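Local coordinates for protein mannan endo-1,4-beta-mannosidase (Bacillus subtilis, PDB 3CBW) that catalyses the random endo-hydrolysis of beta-1,4-mannosidic linkages in mannan, galactomannan and glucomannan, and takes part in glucomannan degradation, at residues A57-A65 with W307-V315; S284-K295 with N316-W327. The protein carries 3 engineered substitutions. All blocks are in the same frame, centred on the assembly; numbering follows the deposited sequence.

Contact 1: residues A57-A65 with W307-V315; sequences AEADRIRSA and WNDEWSAAV
A polar, water-bridged contact, in which Glu-58 and Arg-61 meet Ser-312 and Ala-314, joins the helix that follows strand 41-49 to the loop leaving strand 301-306. The Glu-58 chain starts with CG anti to the backbone N (chi1 178°) and bends at chi2, bringing its carboxylate against the loop. Ser-312 OG donates to the syn lone pair of Glu-58 OE2 at 2.5 Å and itself accepts from Ala-314 N (2.9 Å), closing an ST turn. On the other oxygen, Glu-58 OE1 takes Arg-61 NH2 at 3.0 Å in a salt bridge within the helix. An alanine here would probably leave the Arg-61 guanidinium without its carboxylate partner and the Ser-312 hydroxyl without its acceptor. One water links Glu-58 OE2 to Trp-307 O and Ala-313 N; a second links Glu-58 OE1 to Asp-309 N. Val-315 CG1 covers one guanidinium face, 3.3 Å from Arg-61 NH1, while Ala-314 CB rests 4.1 Å from Ile-62 CG1. The loop begins with Trp-307 and Asn-308, which by similarity bind substrate, a placement characteristic of the beta-alpha loops around the active site of a TIM-barrel glycosidase.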
loop_
_atom_site.group_PDB
_atom_site.type_symbol
_atom_site.label_atom_id
_atom_site.label_comp_id
_atom_site.label_asym_id
_atom_site.label_seq_id
_atom_site.Cartn_x
_atom_site.Cartn_y
_atom_site.Cartn_z
ATOM N N ALA A 57 13.735 10.091 8.166
ATOM C CA ALA A 57 13.672 11.540 7.973
ATOM C C ALA A 57 12.255 12.049 7.731
ATOM O O ALA A 57 11.851 13.069 8.282
ATOM C CB ALA A 57 14.601 11.993 6.832
ATOM N N GLU A 58 11.497 11.336 6.900
ATOM C CA GLU A 58 10.119 11.731 6.627
ATOM C C GLU A 58 9.255 11.748 7.900
ATOM O O GLU A 58 8.573 12.730 8.159
ATOM C CB GLU A 58 9.507 10.850 5.520
ATOM C CG GLU A 58 8.043 11.163 5.183
ATOM C CD GLU A 58 7.824 12.566 4.616
ATOM O OE1 GLU A 58 8.793 13.217 4.153
ATOM O OE2 GLU A 58 6.659 13.020 4.608
ATOM N N ALA A 59 9.312 10.687 8.701
ATOM C CA ALA A 59 8.596 10.666 9.979
ATOM C C ALA A 59 9.057 11.794 10.896
ATOM O O ALA A 59 8.243 12.455 11.531
ATOM C CB ALA A 59 8.770 9.324 10.670
ATOM N N ASP A 60 10.371 12.018 10.943
ATOM C CA ASP A 60 10.931 13.020 11.842
ATOM C C ASP A 60 10.548 14.450 11.436
ATOM O O ASP A 60 10.277 15.283 12.305
ATOM C CB ASP A 60 12.453 12.845 11.969
ATOM C CG ASP A 60 12.844 11.553 12.690
ATOM O OD1 ASP A 60 12.003 10.990 13.427
ATOM O OD2 ASP A 60 13.999 11.100 12.537
ATOM N N ARG A 61 10.493 14.711 10.125
ATOM C CA ARG A 61 10.066 16.014 9.578
ATOM C C ARG A 61 8.605 16.294 9.883
ATOM O O ARG A 61 8.237 17.426 10.172
ATOM C CB ARG A 61 10.251 16.083 8.055
ATOM C CG ARG A 61 11.635 16.439 7.562
ATOM C CD ARG A 61 11.591 16.994 6.128
ATOM N NE ARG A 61 10.624 16.319 5.253
ATOM C CZ ARG A 61 10.427 16.627 3.970
ATOM N NH1 ARG A 61 11.130 17.593 3.392
ATOM N NH2 ARG A 61 9.531 15.960 3.253
ATOM N N ILE A 62 7.763 15.264 9.788
ATOM C CA ILE A 62 6.351 15.416 10.120
ATOM C C ILE A 62 6.194 15.741 11.607
ATOM O O ILE A 62 5.408 16.609 11.994
ATOM C CB ILE A 62 5.549 14.154 9.718
ATOM C CG1 ILE A 62 5.534 14.018 8.190
ATOM C CG2 ILE A 62 4.139 14.212 10.285
ATOM C CD1 ILE A 62 5.141 12.658 7.690
ATOM N N ARG A 63 6.977 15.059 12.437
ATOM C CA ARG A 63 6.958 15.326 13.866
ATOM C C ARG A 63 7.476 16.729 14.211
ATOM O O ARG A 63 6.915 17.395 15.076
ATOM C CB ARG A 63 7.716 14.243 14.631
ATOM C CG ARG A 63 7.529 14.336 16.136
ATOM C CD ARG A 63 8.069 13.112 16.858
ATOM N NE ARG A 63 8.183 13.308 18.303
ATOM C CZ ARG A 63 7.176 13.230 19.174
ATOM N NH1 ARG A 63 5.936 12.966 18.772
ATOM N NH2 ARG A 63 7.415 13.426 20.467
ATOM N N SER A 64 8.527 17.167 13.520
ATOM C CA SER A 64 9.049 18.514 13.725
ATOM C C SER A 64 8.039 19.573 13.295
ATOM O O SER A 64 7.941 20.632 13.928
ATOM C CB SER A 64 10.370 18.697 12.987
ATOM O OG SER A 64 11.368 17.885 13.570
ATOM N N ALA A 65 7.272 19.283 12.245
ATOM C CA ALA A 65 6.261 20.213 11.727
ATOM C C ALA A 65 4.954 20.239 12.516
ATOM O O ALA A 65 4.265 21.259 12.522
ATOM C CB ALA A 65 5.980 19.929 10.244
ATOM N N TRP A 307 2.718 10.603 0.212
ATOM C CA TRP A 307 4.059 10.299 -0.277
ATOM C C TRP A 307 5.098 11.237 0.358
ATOM O O TRP A 307 4.757 12.119 1.147
ATOM C CB TRP A 307 4.093 10.332 -1.805
ATOM C CG TRP A 307 4.950 9.260 -2.430
ATOM C CD1 TRP A 307 6.083 9.440 -3.192
ATOM C CD2 TRP A 307 4.738 7.838 -2.357
ATOM N NE1 TRP A 307 6.580 8.219 -3.588
ATOM C CE2 TRP A 307 5.771 7.223 -3.106
ATOM C CE3 TRP A 307 3.778 7.028 -1.733
ATOM C CZ2 TRP A 307 5.870 5.835 -3.250
ATOM C CZ3 TRP A 307 3.893 5.637 -1.868
ATOM C CH2 TRP A 307 4.927 5.064 -2.631
ATOM N N ASN A 308 6.370 11.000 0.068
ATOM C CA ASN A 308 7.454 11.797 0.654
ATOM C C ASN A 308 7.875 12.929 -0.285
ATOM O O ASN A 308 7.109 13.306 -1.179
ATOM C CB ASN A 308 8.638 10.899 1.053
ATOM C CG ASN A 308 9.286 10.203 -0.134
ATOM O OD1 ASN A 308 8.757 10.186 -1.246
ATOM N ND2 ASN A 308 10.451 9.615 0.104
ATOM N N ASP A 309 9.079 13.466 -0.077
ATOM C CA ASP A 309 9.634 14.529 -0.921
ATOM C C ASP A 309 8.635 15.679 -1.108
ATOM O O ASP A 309 8.058 16.134 -0.123
ATOM C CB ASP A 309 10.147 13.946 -2.244
ATOM C CG ASP A 309 11.239 12.896 -2.038
ATOM O OD1 ASP A 309 11.874 12.873 -0.958
ATOM O OD2 ASP A 309 11.466 12.097 -2.965
ATOM N N GLU A 310 8.421 16.143 -2.339
ATOM C CA GLU A 310 7.557 17.314 -2.567
ATOM C C GLU A 310 6.066 17.064 -2.285
ATOM O O GLU A 310 5.284 18.016 -2.165
ATOM C CB GLU A 310 7.763 17.900 -3.974
ATOM C CG GLU A 310 7.410 16.963 -5.118
ATOM C CD GLU A 310 8.610 16.183 -5.649
ATOM O OE1 GLU A 310 8.625 15.904 -6.868
ATOM O OE2 GLU A 310 9.537 15.862 -4.865
ATOM N N TRP A 311 5.686 15.789 -2.182
ATOM C CA TRP A 311 4.316 15.391 -1.855
ATOM C C TRP A 311 4.059 15.353 -0.348
ATOM O O TRP A 311 2.919 15.181 0.090
ATOM C CB TRP A 311 3.999 14.006 -2.441
ATOM C CG TRP A 311 4.071 13.927 -3.937
ATOM C CD1 TRP A 311 3.103 14.286 -4.828
ATOM C CD2 TRP A 311 5.172 13.445 -4.712
ATOM N NE1 TRP A 311 3.535 14.066 -6.117
ATOM C CE2 TRP A 311 4.806 13.553 -6.072
ATOM C CE3 TRP A 311 6.441 12.942 -4.389
ATOM C CZ2 TRP A 311 5.664 13.169 -7.113
ATOM C CZ3 TRP A 311 7.296 12.567 -5.427
ATOM C CH2 TRP A 311 6.899 12.680 -6.769
ATOM N N SER A 312 5.124 15.488 0.445
ATOM C CA SER A 312 5.061 15.272 1.889
ATOM C C SER A 312 4.105 16.206 2.599
ATOM O O SER A 312 4.037 17.397 2.291
ATOM C CB SER A 312 6.451 15.434 2.509
ATOM O OG SER A 312 6.392 15.446 3.930
ATOM N N ALA A 313 3.397 15.676 3.592
ATOM C CA ALA A 313 2.590 16.522 4.462
ATOM C C ALA A 313 3.451 17.613 5.096
ATOM O O ALA A 313 2.999 18.738 5.259
ATOM C CB ALA A 313 1.927 15.692 5.541
ATOM N N ALA A 314 4.703 17.286 5.430
ATOM C CA ALA A 314 5.557 18.225 6.160
ATOM C C ALA A 314 5.828 19.531 5.414
ATOM O O ALA A 314 6.005 20.577 6.049
ATOM C CB ALA A 314 6.871 17.565 6.564
ATOM N N VAL A 315 5.851 19.474 4.083
ATOM C CA VAL A 315 6.242 20.638 3.265
ATOM C C VAL A 315 5.062 21.259 2.521
ATOM O O VAL A 315 5.234 22.176 1.714
ATOM C CB VAL A 315 7.377 20.287 2.271
ATOM C CG1 VAL A 315 8.582 19.723 3.019
ATOM C CG2 VAL A 315 6.896 19.313 1.194
HETATM O O HOH W 1 4.002 12.727 4.134
HETATM O O HOH W 2 10.892 13.015 2.496
#

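Contact 2: residues S284-K295 with N316-W327; sequences SFDYSLFINAIK and NKGASALYHDSW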
loop_
_atom_site.group_PDB
_atom_site.type_symbol
_atom_site.label_atom_id
_atom_site.label_comp_id
_atom_site.label_asym_id
_atom_site.label_seq_id
_atom_site.Cartn_x
_atom_site.Cartn_y
_atom_site.Cartn_z
ATOM N N SER A 284 -0.529 25.346 -4.065
ATOM C CA SER A 284 -1.983 25.402 -3.905
ATOM C C SER A 284 -2.501 24.258 -3.040
ATOM O O SER A 284 -3.525 24.405 -2.364
ATOM C CB SER A 284 -2.672 25.343 -5.274
ATOM O OG SER A 284 -4.063 25.615 -5.174
ATOM N N PHE A 285 -1.800 23.125 -3.058
ATOM C CA PHE A 285 -2.284 21.923 -2.375
ATOM C C PHE A 285 -2.419 22.154 -0.879
ATOM O O PHE A 285 -1.539 22.738 -0.263
ATOM C CB PHE A 285 -1.369 20.724 -2.631
ATOM C CG PHE A 285 -1.969 19.411 -2.212
ATOM C CD1 PHE A 285 -2.791 18.696 -3.085
ATOM C CD2 PHE A 285 -1.714 18.888 -0.953
ATOM C CE1 PHE A 285 -3.340 17.475 -2.711
ATOM C CE2 PHE A 285 -2.274 17.677 -0.559
ATOM C CZ PHE A 285 -3.086 16.962 -1.444
ATOM N N ASP A 286 -3.520 21.687 -0.298
ATOM C CA ASP A 286 -3.782 21.902 1.117
ATOM C C ASP A 286 -4.303 20.623 1.772
ATOM O O ASP A 286 -5.439 20.195 1.512
ATOM C CB ASP A 286 -4.786 23.054 1.288
ATOM C CG ASP A 286 -4.906 23.540 2.727
ATOM O OD1 ASP A 286 -4.654 22.758 3.674
ATOM O OD2 ASP A 286 -5.278 24.724 2.918
ATOM N N TYR A 287 -3.483 20.028 2.637
ATOM C CA TYR A 287 -3.865 18.785 3.302
ATOM C C TYR A 287 -5.051 18.961 4.252
ATOM O O TYR A 287 -5.736 17.990 4.562
ATOM C CB TYR A 287 -2.671 18.130 4.013
ATOM C CG TYR A 287 -1.851 17.221 3.112
ATOM C CD1 TYR A 287 -2.329 15.957 2.754
ATOM C CD2 TYR A 287 -0.602 17.615 2.614
ATOM C CE1 TYR A 287 -1.594 15.103 1.929
ATOM C CE2 TYR A 287 0.148 16.759 1.788
ATOM C CZ TYR A 287 -0.365 15.514 1.447
ATOM O OH TYR A 287 0.342 14.664 0.625
ATOM N N SER A 288 -5.308 20.191 4.707
ATOM C CA SER A 288 -6.484 20.433 5.555
ATOM C C SER A 288 -7.783 20.211 4.783
ATOM O O SER A 288 -8.779 19.763 5.354
ATOM C CB SER A 288 -6.459 21.829 6.197
ATOM O OG SER A 288 -6.713 22.848 5.253
ATOM N N LEU A 289 -7.753 20.495 3.483
ATOM C CA LEU A 289 -8.901 20.246 2.622
ATOM C C LEU A 289 -9.103 18.759 2.367
ATOM O O LEU A 289 -10.225 18.303 2.181
ATOM C CB LEU A 289 -8.778 21.015 1.302
ATOM C CG LEU A 289 -8.778 22.543 1.464
ATOM C CD1 LEU A 289 -8.391 23.214 0.161
ATOM C CD2 LEU A 289 -10.137 23.048 1.984
ATOM N N PHE A 290 -8.006 18.008 2.343
ATOM C CA PHE A 290 -8.088 16.551 2.157
ATOM C C PHE A 290 -8.789 15.871 3.340
ATOM O O PHE A 290 -9.686 15.048 3.146
ATOM C CB PHE A 290 -6.685 15.980 1.934
ATOM C CG PHE A 290 -6.632 14.477 1.887
ATOM C CD1 PHE A 290 -7.320 13.765 0.898
ATOM C CD2 PHE A 290 -5.857 13.770 2.804
ATOM C CE1 PHE A 290 -7.253 12.368 0.844
ATOM C CE2 PHE A 290 -5.790 12.384 2.757
ATOM C CZ PHE A 290 -6.483 11.685 1.773
ATOM N N ILE A 291 -8.410 16.235 4.562
ATOM C CA ILE A 291 -9.107 15.668 5.716
ATOM C C ILE A 291 -10.570 16.124 5.775
ATOM O O ILE A 291 -11.441 15.348 6.159
ATOM C CB ILE A 291 -8.354 15.864 7.077
ATOM C CG1 ILE A 291 -8.965 14.984 8.176
ATOM C CG2 ILE A 291 -8.313 17.324 7.496
ATOM C CD1 ILE A 291 -8.831 13.495 7.955
ATOM N N ASN A 292 -10.847 17.364 5.376
ATOM C CA ASN A 292 -12.224 17.808 5.312
ATOM C C ASN A 292 -13.027 17.005 4.289
ATOM O O ASN A 292 -14.163 16.627 4.546
ATOM C CB ASN A 292 -12.313 19.293 4.997
ATOM C CG ASN A 292 -13.741 19.782 4.998
ATOM O OD1 ASN A 292 -14.365 19.928 3.949
ATOM N ND2 ASN A 292 -14.291 19.972 6.192
ATOM N N ALA A 293 -12.435 16.762 3.122
ATOM C CA ALA A 293 -13.073 15.935 2.091
ATOM C C ALA A 293 -13.339 14.518 2.590
ATOM O O ALA A 293 -14.387 13.936 2.303
ATOM C CB ALA A 293 -12.248 15.918 0.817
ATOM N N ILE A 294 -12.404 13.960 3.354
ATOM C CA ILE A 294 -12.660 12.651 3.960
ATOM C C ILE A 294 -13.919 12.685 4.826
ATOM O O ILE A 294 -14.792 11.819 4.698
ATOM C CB ILE A 294 -11.436 12.132 4.751
ATOM C CG1 ILE A 294 -10.358 11.660 3.776
ATOM C CG2 ILE A 294 -11.831 10.997 5.664
ATOM C CD1 ILE A 294 -8.993 11.435 4.402
ATOM N N LYS A 295 -14.022 13.701 5.677
ATOM C CA LYS A 295 -15.176 13.800 6.566
ATOM C C LYS A 295 -16.482 13.949 5.790
ATOM O O LYS A 295 -17.504 13.353 6.147
ATOM C CB LYS A 295 -15.021 14.977 7.513
ATOM C CG LYS A 295 -13.885 14.846 8.475
ATOM C CD LYS A 295 -13.972 15.970 9.456
ATOM C CE LYS A 295 -12.754 15.998 10.310
ATOM N NZ LYS A 295 -12.992 16.694 11.606
ATOM N N ASN A 316 3.862 20.744 2.774
ATOM C CA ASN A 316 2.679 21.260 2.113
ATOM C C ASN A 316 1.781 21.955 3.109
ATOM O O ASN A 316 1.866 21.713 4.316
ATOM C CB ASN A 316 1.941 20.125 1.395
ATOM C CG ASN A 316 2.535 19.821 0.041
ATOM O OD1 ASN A 316 2.315 20.559 -0.922
ATOM N ND2 ASN A 316 3.309 18.739 -0.044
ATOM N N LYS A 317 0.918 22.844 2.627
ATOM C CA LYS A 317 0.073 23.560 3.571
ATOM C C LYS A 317 -0.951 22.637 4.247
ATOM O O LYS A 317 -1.322 21.583 3.712
ATOM C CB LYS A 317 -0.519 24.851 2.972
ATOM C CG LYS A 317 -1.772 24.762 2.172
ATOM C CD LYS A 317 -2.235 26.165 1.708
ATOM C CE LYS A 317 -1.323 26.741 0.623
ATOM N NZ LYS A 317 -1.728 28.115 0.149
ATOM N N GLY A 318 -1.338 23.007 5.458
ATOM C CA GLY A 318 -2.359 22.277 6.201
ATOM C C GLY A 318 -1.876 21.057 6.968
ATOM O O GLY A 318 -2.693 20.298 7.485
ATOM N N ALA A 319 -0.563 20.876 7.083
ATOM C CA ALA A 319 -0.007 19.730 7.825
ATOM C C ALA A 319 -0.500 19.645 9.264
ATOM O O ALA A 319 -0.881 18.570 9.724
ATOM C CB ALA A 319 1.505 19.772 7.804
ATOM N N SER A 320 -0.472 20.769 9.981
ATOM C CA SER A 320 -0.901 20.795 11.376
ATOM C C SER A 320 -2.380 20.462 11.498
ATOM O O SER A 320 -2.773 19.667 12.354
ATOM C CB SER A 320 -0.601 22.153 12.015
ATOM O OG SER A 320 0.794 22.370 12.087
ATOM N N ALA A 321 -3.195 21.059 10.629
ATOM C CA ALA A 321 -4.635 20.806 10.642
ATOM C C ALA A 321 -4.941 19.341 10.325
ATOM O O ALA A 321 -5.835 18.749 10.935
ATOM C CB ALA A 321 -5.357 21.732 9.686
ATOM N N LEU A 322 -4.193 18.761 9.383
ATOM C CA LEU A 322 -4.312 17.337 9.044
ATOM C C LEU A 322 -3.991 16.454 10.249
ATOM O O LEU A 322 -4.765 15.557 10.604
ATOM C CB LEU A 322 -3.366 16.992 7.887
ATOM C CG LEU A 322 -3.266 15.516 7.478
ATOM C CD1 LEU A 322 -4.578 15.051 6.831
ATOM C CD2 LEU A 322 -2.093 15.326 6.528
ATOM N N TYR A 323 -2.860 16.717 10.889
ATOM C CA TYR A 323 -2.380 15.861 11.962
ATOM C C TYR A 323 -3.111 16.075 13.282
ATOM O O TYR A 323 -3.164 15.171 14.110
ATOM C CB TYR A 323 -0.850 15.950 12.085
ATOM C CG TYR A 323 -0.181 14.944 11.186
ATOM C CD1 TYR A 323 0.040 15.205 9.831
ATOM C CD2 TYR A 323 0.189 13.700 11.691
ATOM C CE1 TYR A 323 0.624 14.246 9.012
ATOM C CE2 TYR A 323 0.762 12.744 10.889
ATOM C CZ TYR A 323 0.979 13.016 9.549
ATOM O OH TYR A 323 1.562 12.045 8.769
ATOM N N HIS A 324 -3.705 17.256 13.460
ATOM C CA HIS A 324 -4.416 17.561 14.702
ATOM C C HIS A 324 -5.921 17.429 14.593
ATOM O O HIS A 324 -6.623 17.620 15.586
ATOM C CB HIS A 324 -4.028 18.946 15.229
ATOM C CG HIS A 324 -2.597 19.029 15.652
ATOM N ND1 HIS A 324 -2.172 18.650 16.906
ATOM C CD2 HIS A 324 -1.488 19.409 14.977
ATOM C CE1 HIS A 324 -0.864 18.814 16.992
ATOM N NE2 HIS A 324 -0.425 19.281 15.837
ATOM N N ASP A 325 -6.425 17.097 13.407
ATOM C CA ASP A 325 -7.859 16.911 13.238
ATOM C C ASP A 325 -8.342 15.831 14.201
ATOM O O ASP A 325 -7.641 14.844 14.428
ATOM C CB ASP A 325 -8.194 16.515 11.806
ATOM C CG ASP A 325 -9.670 16.646 11.512
ATOM O OD1 ASP A 325 -10.432 15.731 11.886
ATOM O OD2 ASP A 325 -10.087 17.694 10.953
ATOM N N SER A 326 -9.534 16.005 14.764
ATOM C CA SER A 326 -10.071 15.021 15.710
ATOM C C SER A 326 -10.193 13.623 15.086
ATOM O O SER A 326 -10.143 12.626 15.790
ATOM C CB SER A 326 -11.415 15.465 16.275
ATOM O OG SER A 326 -12.369 15.544 15.250
ATOM N N TRP A 327 -10.353 13.555 13.767
ATOM C CA TRP A 327 -10.451 12.263 13.085
ATOM C C TRP A 327 -9.130 11.527 12.925
ATOM O O TRP A 327 -9.136 10.308 12.745
ATOM C CB TRP A 327 -11.074 12.444 11.713
ATOM C CG TRP A 327 -12.568 12.571 11.710
ATOM C CD1 TRP A 327 -13.347 13.275 12.588
ATOM C CD2 TRP A 327 -13.459 11.983 10.761
ATOM N NE1 TRP A 327 -14.674 13.148 12.240
ATOM C CE2 TRP A 327 -14.769 12.369 11.118
ATOM C CE3 TRP A 327 -13.276 11.170 9.635
ATOM C CZ2 TRP A 327 -15.898 11.955 10.396
ATOM C CZ3 TRP A 327 -14.394 10.758 8.919
ATOM C CH2 TRP A 327 -15.690 11.160 9.298
#
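Lys-295 lies across the indole of Trp-327 and ends at Asp-325, where helix 287-297 packs beside the segment carrying helix 319-324. These helices follow the neighbouring parallel strands 271-278 and 301-306 and run at 33° to each other, as in consecutive beta-alpha units of a TIM barrel. From CB, the lysine sets CG anti to its carbonyl carbon (chi1 -65°) and then runs extended over one ring face. Lys-295 CG makes a CH-pi contact 3.7 Å from the centroid of the Trp-327 six-membered ring; CD and CE continue over the same face. NZ makes an off-centre cation-pi contact with the five-membered ring and a salt bridge to Asp-325, the bond from Lys-295 NZ to Asp-325 OD2 (3.1 Å) being weak. Leu-322 reaches against helix 287-297, CD1 on Ile-291 CB (3.9 Å) and CD2 on Tyr-287 CB (3.8 Å). At the start of that helix Tyr-287 N donates to Lys-317 O at 2.9 Å. Asp-286, the N-cap, accepts from Ser-288 N through OD1, which also takes the Ser-288 hydroxyl; Gly-318 CA lies 3.4 Å from Asp-286 OD1. The chemistry thus implies an apolar centre closed by polar ends, with the lysine charge probably steadied by both carboxylate and indole.

Overall arrangement
From the N terminus the chain runs through helix 21-32 and strand 41-49 before helix 57-66, the first segment to take part in either contact, then through most of the barrel to 284-295, and on through strand 301-306 into 307-315 and 316-327. The contacts therefore cross. Contact 1 closes a long loop of 241 intervening residues and spans the seam where strand 41-49 pairs with 301-306 to complete the barrel; contact 2 closes a short one, with 20 residues between its segments. Their second segments are continuous, so one run of chain serves both. Tyr-287 OH to Trp-311 O (2.7 Å) and Asn-316 ND2 to Glu-310 O, both probable hydrogen bonds, join them directly, and Ile-62 packs on Tyr-323, tying helices 57-66, 287-297 and 319-324 together.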